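Local coordinates for protein computational Design of Enzyme (Synthetic construct, PDB 3TP4) that is a computationally designed enzyme, probably built to hold an activated serine in a catalytic triad on a TIM-barrel scaffold related to glycosyl hydrolase family 26, at residues Val393-Gly398 with Val405-Ala410; Ser72-Asn77 with Ala92-Tyr97. All blocks are in the same frame, centred on the assembly; numbering follows the deposited sequence.

Contact 1: residues Val393-Gly398 with Val405-Ala410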
ATOM      1  N   VAL A 393     -24.860 -11.869  -6.026  1.00 25.32           N
ATOM      2  CA  VAL A 393     -23.734 -12.492  -5.345  1.00 25.11           C
ATOM      3  C   VAL A 393     -22.593 -12.625  -6.346  1.00 28.48           C
ATOM      4  O   VAL A 393     -22.786 -13.124  -7.463  1.00 25.35           O
ATOM      5  CB  VAL A 393     -24.077 -13.893  -4.810  1.00 26.67           C
ATOM      6  CG1 VAL A 393     -22.848 -14.524  -4.188  1.00 22.42           C
ATOM      7  CG2 VAL A 393     -25.220 -13.837  -3.787  1.00 27.33           C
ATOM      8  N   ARG A 394     -21.413 -12.159  -5.958  1.00 23.45           N
ATOM      9  CA  ARG A 394     -20.238 -12.273  -6.819  1.00 22.29           C
ATOM     10  C   ARG A 394     -19.155 -13.005  -6.058  1.00 26.25           C
ATOM     11  O   ARG A 394     -18.776 -12.597  -4.966  1.00 23.92           O
ATOM     12  CB  ARG A 394     -19.712 -10.887  -7.209  1.00 21.94           C
ATOM     13  CG  ARG A 394     -20.661 -10.080  -8.092  1.00 22.10           C
ATOM     14  CD  ARG A 394     -20.145  -8.638  -8.287  1.00 27.05           C
ATOM     15  NE  ARG A 394     -21.045  -7.861  -9.136  1.00 26.77           N
ATOM     16  CZ  ARG A 394     -22.119  -7.210  -8.691  1.00 30.24           C
ATOM     17  NH1 ARG A 394     -22.424  -7.222  -7.397  1.00 22.58           N
ATOM     18  NH2 ARG A 394     -22.888  -6.545  -9.541  1.00 28.95           N
ATOM     19  N   VAL A 395     -18.656 -14.086  -6.642  1.00 22.75           N
ATOM     20  CA  VAL A 395     -17.541 -14.812  -6.067  1.00 22.40           C
ATOM     21  C   VAL A 395     -16.348 -14.798  -7.021  1.00 24.06           C
ATOM     22  O   VAL A 395     -16.483 -15.078  -8.223  1.00 27.35           O
ATOM     23  CB  VAL A 395     -17.918 -16.278  -5.767  1.00 25.29           C
ATOM     24  CG1 VAL A 395     -16.699 -17.031  -5.222  1.00 22.09           C
ATOM     25  CG2 VAL A 395     -19.100 -16.344  -4.769  1.00 22.09           C
ATOM     26  N   ARG A 396     -15.187 -14.466  -6.473  1.00 23.05           N
ATOM     27  CA  ARG A 396     -13.919 -14.532  -7.195  1.00 17.93           C
ATOM     28  C   ARG A 396     -13.169 -15.805  -6.768  1.00 23.07           C
ATOM     29  O   ARG A 396     -12.905 -16.023  -5.585  1.00 25.66           O
ATOM     30  CB  ARG A 396     -13.083 -13.282  -6.897  1.00 26.14           C
ATOM     31  CG  ARG A 396     -11.660 -13.273  -7.462  1.00 32.19           C
ATOM     32  CD  ARG A 396     -11.626 -13.571  -8.939  1.00 28.60           C
ATOM     33  NE  ARG A 396     -10.263 -13.572  -9.470  1.00 28.08           N
ATOM     34  CZ  ARG A 396      -9.954 -13.820 -10.740  1.00 32.95           C
ATOM     35  NH1 ARG A 396     -10.910 -14.098 -11.628  1.00 32.74           N
ATOM     36  NH2 ARG A 396      -8.689 -13.794 -11.130  1.00 31.01           N
ATOM     37  N   VAL A 397     -12.848 -16.653  -7.734  1.00 26.38           N
ATOM     38  CA  VAL A 397     -11.951 -17.769  -7.469  1.00 30.08           C
ATOM     39  C   VAL A 397     -10.721 -17.566  -8.333  1.00 30.89           C
ATOM     40  O   VAL A 397     -10.815 -17.578  -9.562  1.00 30.03           O
ATOM     41  CB  VAL A 397     -12.589 -19.119  -7.829  1.00 29.47           C
ATOM     42  CG1 VAL A 397     -11.725 -20.259  -7.301  1.00 30.46           C
ATOM     43  CG2 VAL A 397     -14.000 -19.205  -7.273  1.00 25.48           C
ATOM     44  N   GLY A 398      -9.571 -17.379  -7.696  1.00 28.71           N
ATOM     45  CA  GLY A 398      -8.340 -17.133  -8.427  1.00 29.78           C
ATOM     46  C   GLY A 398      -7.278 -18.208  -8.245  1.00 34.14           C
ATOM     47  O   GLY A 398      -7.275 -18.965  -7.267  1.00 28.52           O
ATOM     48  N   VAL A 405     -19.303 -23.348  -8.937  1.00 28.85           N
ATOM     49  CA  VAL A 405     -19.344 -22.653  -7.663  1.00 25.47           C
ATOM     50  C   VAL A 405     -20.804 -22.649  -7.238  1.00 29.53           C
ATOM     51  O   VAL A 405     -21.691 -22.278  -8.013  1.00 30.29           O
ATOM     52  CB  VAL A 405     -18.856 -21.186  -7.769  1.00 28.69           C
ATOM     53  CG1 VAL A 405     -18.879 -20.517  -6.402  1.00 30.20           C
ATOM     54  CG2 VAL A 405     -17.439 -21.104  -8.371  1.00 29.27           C
ATOM     55  N   THR A 406     -21.049 -23.084  -6.014  1.00 23.81           N
ATOM     56  CA  THR A 406     -22.388 -23.042  -5.446  1.00 25.26           C
ATOM     57  C   THR A 406     -22.329 -22.191  -4.198  1.00 27.11           C
ATOM     58  O   THR A 406     -21.275 -22.049  -3.568  1.00 30.06           O
ATOM     59  CB  THR A 406     -22.902 -24.450  -5.085  1.00 33.14           C
ATOM     60  OG1 THR A 406     -21.990 -25.062  -4.170  1.00 37.75           O
ATOM     61  CG2 THR A 406     -23.018 -25.331  -6.345  1.00 29.70           C
ATOM     62  N   VAL A 407     -23.448 -21.578  -3.858  1.00 26.26           N
ATOM     63  CA  VAL A 407     -23.500 -20.740  -2.678  1.00 24.29           C
ATOM     64  C   VAL A 407     -24.639 -21.257  -1.822  1.00 31.68           C
ATOM     65  O   VAL A 407     -25.714 -21.592  -2.330  1.00 31.44           O
ATOM     66  CB  VAL A 407     -23.707 -19.252  -3.040  1.00 21.03           C
ATOM     67  CG1 VAL A 407     -24.168 -18.447  -1.825  1.00 24.15           C
ATOM     68  CG2 VAL A 407     -22.413 -18.657  -3.599  1.00 27.63           C
ATOM     69  N   GLU A 408     -24.386 -21.364  -0.527  1.00 27.81           N
ATOM     70  CA  GLU A 408     -25.406 -21.809   0.394  1.00 27.70           C
ATOM     71  C   GLU A 408     -25.676 -20.673   1.364  1.00 30.47           C
ATOM     72  O   GLU A 408     -24.762 -20.157   2.006  1.00 31.41           O
ATOM     73  CB  GLU A 408     -24.939 -23.067   1.125  1.00 36.83           C
ATOM     74  CG  GLU A 408     -26.012 -23.748   1.926  1.00 48.39           C
ATOM     75  CD  GLU A 408     -25.492 -24.987   2.623  1.00 55.56           C
ATOM     76  OE1 GLU A 408     -24.855 -24.824   3.685  1.00 54.80           O
ATOM     77  OE2 GLU A 408     -25.717 -26.110   2.104  1.00 46.48           O
ATOM     78  N   VAL A 409     -26.931 -20.257   1.440  1.00 26.28           N
ATOM     79  CA  VAL A 409     -27.313 -19.177   2.334  1.00 23.90           C
ATOM     80  C   VAL A 409     -28.018 -19.770   3.531  1.00 29.61           C
ATOM     81  O   VAL A 409     -28.938 -20.577   3.375  1.00 30.34           O
ATOM     82  CB  VAL A 409     -28.263 -18.190   1.649  1.00 32.47           C
ATOM     83  CG1 VAL A 409     -28.678 -17.093   2.617  1.00 33.84           C
ATOM     84  CG2 VAL A 409     -27.595 -17.597   0.395  1.00 29.54           C
ATOM     85  N   ALA A 410     -27.578 -19.391   4.726  1.00 33.21           N
ATOM     86  CA  ALA A 410     -28.148 -19.979   5.937  1.00 37.47           C
ATOM     87  C   ALA A 410     -28.450 -18.909   6.964  1.00 37.45           C
ATOM     88  O   ALA A 410     -27.854 -17.839   6.954  1.00 38.85           O
ATOM     89  CB  ALA A 410     -27.206 -21.016   6.521  1.00 39.07           C
TER
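No flat group takes part between V393, V395, V397 and V405, V407; every touching atom is a valine methyl. These methyls face each other across the interior of a beta sandwich, the fold expected of this Ig-like domain. The two strands lie in opposite layers. Their axes come within 9.4 Å and run at 132° to one another, so the contact is held by side chains and not by backbone pairing. V395 straddles the middle. Its CG1 meets V405 CG1 at 4.3 Å, and its CG2 meets V407 CG2 at 4.2 Å. V407 CG2 also rests against V393 CG1, so that one methyl serves two residues of the facing strand. These are ordinary van der Waals distances, neither strained nor especially tight. Strand 374-379 pairs with 391-398, and its V375 also touches V395 and V397. Strand 446-453 lines both segments: A451 touches V397 and V405, and V447 touches V407. R396 lies outside this core and makes a salt bridge with D206 of the barrel domain. In V397 and V405 alike, CG2 stands anti to the carbonyl carbon, and the two CG2 methyls meet tip to tip at 4.1 Å.

Contact 2: residues Ser72-Asn77 with Ala92-Tyr97; sequences SIIEGN and ALFADY
I73 and F94 bring their CA atoms to 6.8 Å where a turn with helical torsions, 72-75, passes the helix segment 92-97. The turn is tied to itself by N77 N to S72 O, 3.1 Å. Weak bonds also run from E75 N to S72 O and from G76 N to I73 O. The contact with the helix is wholly apolar and centres on the F94 ring. I73 lies across one face of that ring, at about a right angle to the phenylalanine side chain. Its CD1 sits 3.9 Å from the ring centroid and close to the normal, a clear CH-pi contact. I73 CB approaches F94 CD2 at 3.8 Å, while CG2 reaches back toward F94 CG and CB. The extended outer torsion of I73 (chi2 166°) carries CD1 past CB and out over the ring centre. I74 comes to the edge instead: its CG1 lies near the ring plane, 4.0 Å from F94 CD2. The ring is therefore gripped from a face and an edge by consecutive residues. An alanine in place of F94 would probably leave I73 CD1 without its aromatic face and open a gap beside I74 CG1. W69 of strand 66-70 adds an edge-to-face ring contact with F94. In the TIM barrel the turn follows strand 66-70 and precedes helix 87-104, which packs back on it. I74 also touches R87 and I91 of that helix, while F94 reaches L154 of the adjacent helix 141-157.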
ATOM      1  N   SER A  72      -2.487  11.081  -6.279  1.00 38.95           N
ATOM      2  CA  SER A  72      -2.947  12.465  -6.343  1.00 43.95           C
ATOM      3  C   SER A  72      -2.315  13.264  -7.497  1.00 42.51           C
ATOM      4  O   SER A  72      -2.903  14.216  -8.008  1.00 40.42           O
ATOM      5  CB  SER A  72      -2.608  13.141  -5.017  1.00 46.20           C
ATOM      6  OG  SER A  72      -3.473  14.226  -4.769  1.00 68.53           O
ATOM      7  N   ILE A  73      -1.109  12.882  -7.892  1.00 36.98           N
ATOM      8  CA  ILE A  73      -0.409  13.551  -8.983  1.00 38.24           C
ATOM      9  C   ILE A  73      -1.176  13.456 -10.297  1.00 42.03           C
ATOM     10  O   ILE A  73      -1.094  14.352 -11.143  1.00 39.16           O
ATOM     11  CB  ILE A  73       0.974  12.939  -9.197  1.00 34.07           C
ATOM     12  CG1 ILE A  73       1.897  13.279  -8.022  1.00 36.37           C
ATOM     13  CG2 ILE A  73       1.583  13.408 -10.505  1.00 35.40           C
ATOM     14  CD1 ILE A  73       3.130  12.452  -8.008  1.00 34.17           C
ATOM     15  N   ILE A  74      -1.897  12.358 -10.481  1.00 44.21           N
ATOM     16  CA  ILE A  74      -2.660  12.147 -11.707  1.00 40.94           C
ATOM     17  C   ILE A  74      -3.823  13.136 -11.783  1.00 36.09           C
ATOM     18  O   ILE A  74      -4.214  13.573 -12.864  1.00 42.28           O
ATOM     19  CB  ILE A  74      -3.204  10.711 -11.780  1.00 41.31           C
ATOM     20  CG1 ILE A  74      -2.057   9.719 -11.974  1.00 38.62           C
ATOM     21  CG2 ILE A  74      -4.239  10.574 -12.900  1.00 40.60           C
ATOM     22  CD1 ILE A  74      -2.429   8.288 -11.593  1.00 42.45           C
ATOM     23  N   GLU A  75      -4.364  13.480 -10.621  1.00 37.84           N
ATOM     24  CA  GLU A  75      -5.491  14.395 -10.532  1.00 49.59           C
ATOM     25  C   GLU A  75      -5.015  15.834 -10.687  1.00 51.93           C
ATOM     26  O   GLU A  75      -5.822  16.753 -10.795  1.00 53.11           O
ATOM     27  CB  GLU A  75      -6.185  14.232  -9.180  1.00 56.03           C
ATOM     28  CG  GLU A  75      -6.446  12.785  -8.781  1.00 69.78           C
ATOM     29  CD  GLU A  75      -6.563  12.609  -7.274  1.00 77.25           C
ATOM     30  OE1 GLU A  75      -6.274  13.577  -6.537  1.00 81.66           O
ATOM     31  OE2 GLU A  75      -6.938  11.503  -6.825  1.00 75.08           O
ATOM     32  N   GLY A  76      -3.699  16.022 -10.684  1.00 51.04           N
ATOM     33  CA  GLY A  76      -3.118  17.348 -10.757  1.00 47.36           C
ATOM     34  C   GLY A  76      -3.206  18.066  -9.424  1.00 52.75           C
ATOM     35  O   GLY A  76      -3.097  19.290  -9.366  1.00 56.24           O
ATOM     36  N   ASN A  77      -3.407  17.302  -8.349  1.00 49.93           N
ATOM     37  CA  ASN A  77      -3.533  17.874  -7.009  1.00 47.85           C
ATOM     38  C   ASN A  77      -2.218  17.816  -6.221  1.00 48.44           C
ATOM     39  O   ASN A  77      -2.185  18.079  -5.015  1.00 45.04           O
ATOM     40  CB  ASN A  77      -4.644  17.174  -6.220  1.00 47.07           C
ATOM     41  CG  ASN A  77      -5.999  17.263  -6.904  1.00 62.04           C
ATOM     42  OD1 ASN A  77      -6.203  18.081  -7.798  1.00 68.66           O
ATOM     43  ND2 ASN A  77      -6.936  16.422  -6.476  1.00 57.98           N
ATOM     44  N   ALA A  92       2.219  11.155 -17.705  1.00 41.15           N
ATOM     45  CA  ALA A  92       3.519  11.129 -18.369  1.00 39.34           C
ATOM     46  C   ALA A  92       4.590  11.795 -17.505  1.00 40.20           C
ATOM     47  O   ALA A  92       5.735  11.341 -17.464  1.00 45.94           O
ATOM     48  CB  ALA A  92       3.443  11.796 -19.742  1.00 46.52           C
ATOM     49  N   LEU A  93       4.208  12.871 -16.824  1.00 31.31           N
ATOM     50  CA  LEU A  93       5.087  13.551 -15.879  1.00 35.16           C
ATOM     51  C   LEU A  93       5.421  12.628 -14.691  1.00 37.56           C
ATOM     52  O   LEU A  93       6.587  12.466 -14.322  1.00 37.86           O
ATOM     53  CB  LEU A  93       4.416  14.825 -15.370  1.00 37.57           C
ATOM     54  CG  LEU A  93       4.335  16.005 -16.346  1.00 48.07           C
ATOM     55  CD1 LEU A  93       3.453  17.102 -15.778  1.00 47.89           C
ATOM     56  CD2 LEU A  93       5.724  16.547 -16.657  1.00 51.89           C
ATOM     57  N   PHE A  94       4.381  12.045 -14.103  1.00 34.17           N
ATOM     58  CA  PHE A  94       4.514  11.087 -13.005  1.00 31.48           C
ATOM     59  C   PHE A  94       5.537  10.049 -13.435  1.00 34.87           C
ATOM     60  O   PHE A  94       6.539   9.820 -12.753  1.00 34.45           O
ATOM     61  CB  PHE A  94       3.151  10.440 -12.736  1.00 32.88           C
ATOM     62  CG  PHE A  94       3.009   9.820 -11.367  1.00 35.38           C
ATOM     63  CD1 PHE A  94       4.122   9.467 -10.615  1.00 33.02           C
ATOM     64  CD2 PHE A  94       1.749   9.582 -10.838  1.00 37.51           C
ATOM     65  CE1 PHE A  94       3.979   8.884  -9.347  1.00 30.63           C
ATOM     66  CE2 PHE A  94       1.594   8.997  -9.573  1.00 34.57           C
ATOM     67  CZ  PHE A  94       2.710   8.650  -8.832  1.00 28.74           C
ATOM     68  N   ALA A  95       5.306   9.458 -14.604  1.00 33.93           N
ATOM     69  CA  ALA A  95       6.194   8.434 -15.134  1.00 34.06           C
ATOM     70  C   ALA A  95       7.610   8.947 -15.322  1.00 34.27           C
ATOM     71  O   ALA A  95       8.573   8.210 -15.114  1.00 36.91           O
ATOM     72  CB  ALA A  95       5.656   7.882 -16.452  1.00 36.06           C
ATOM     73  N   ASP A  96       7.734  10.201 -15.747  1.00 35.94           N
ATOM     74  CA  ASP A  96       9.048  10.797 -15.970  1.00 39.56           C
ATOM     75  C   ASP A  96       9.838  10.907 -14.658  1.00 35.18           C
ATOM     76  O   ASP A  96      11.026  10.586 -14.601  1.00 37.13           O
ATOM     77  CB  ASP A  96       8.902  12.180 -16.608  1.00 35.87           C
ATOM     78  CG  ASP A  96      10.242  12.861 -16.843  1.00 40.17           C
ATOM     79  OD1 ASP A  96      11.095  12.270 -17.537  1.00 37.47           O
ATOM     80  OD2 ASP A  96      10.446  13.977 -16.315  1.00 40.67           O
ATOM     81  N   TYR A  97       9.166  11.361 -13.610  1.00 36.65           N
ATOM     82  CA  TYR A  97       9.796  11.498 -12.302  1.00 33.21           C
ATOM     83  C   TYR A  97      10.161  10.141 -11.699  1.00 36.01           C
ATOM     84  O   TYR A  97      11.155  10.029 -10.979  1.00 31.46           O
ATOM     85  CB  TYR A  97       8.882  12.274 -11.360  1.00 29.65           C
ATOM     86  CG  TYR A  97       8.975  13.778 -11.509  1.00 39.02           C
ATOM     87  CD1 TYR A  97       9.123  14.372 -12.761  1.00 40.15           C
ATOM     88  CD2 TYR A  97       8.904  14.607 -10.396  1.00 40.09           C
ATOM     89  CE1 TYR A  97       9.201  15.750 -12.893  1.00 38.88           C
ATOM     90  CE2 TYR A  97       8.985  15.974 -10.515  1.00 43.02           C
ATOM     91  CZ  TYR A  97       9.132  16.544 -11.765  1.00 40.81           C
ATOM     92  OH  TYR A  97       9.210  17.912 -11.866  1.00 38.00           O
TER

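Contact 2 comes first along the chain and closes before contact 1 opens. Their centres are about 39 Å apart, their nearest atoms about 23 Å apart, and they share no strand, helix or sheet. Contact 2 joins a loop and helix 87-104 within the TIM barrel. Contact 1 joins two strands, 391-398 and 402-411, inside the C-terminal Ig-like domain. Each is a buried apolar core contact of its own domain. The I73 side chain lies near, without touching, S70, H37 and E320, whose placement is consistent with a Ser-His-Glu triad and which may be the designed site. Any catalytic role would thus probably rest with the barrel; contact 1 is structural packing.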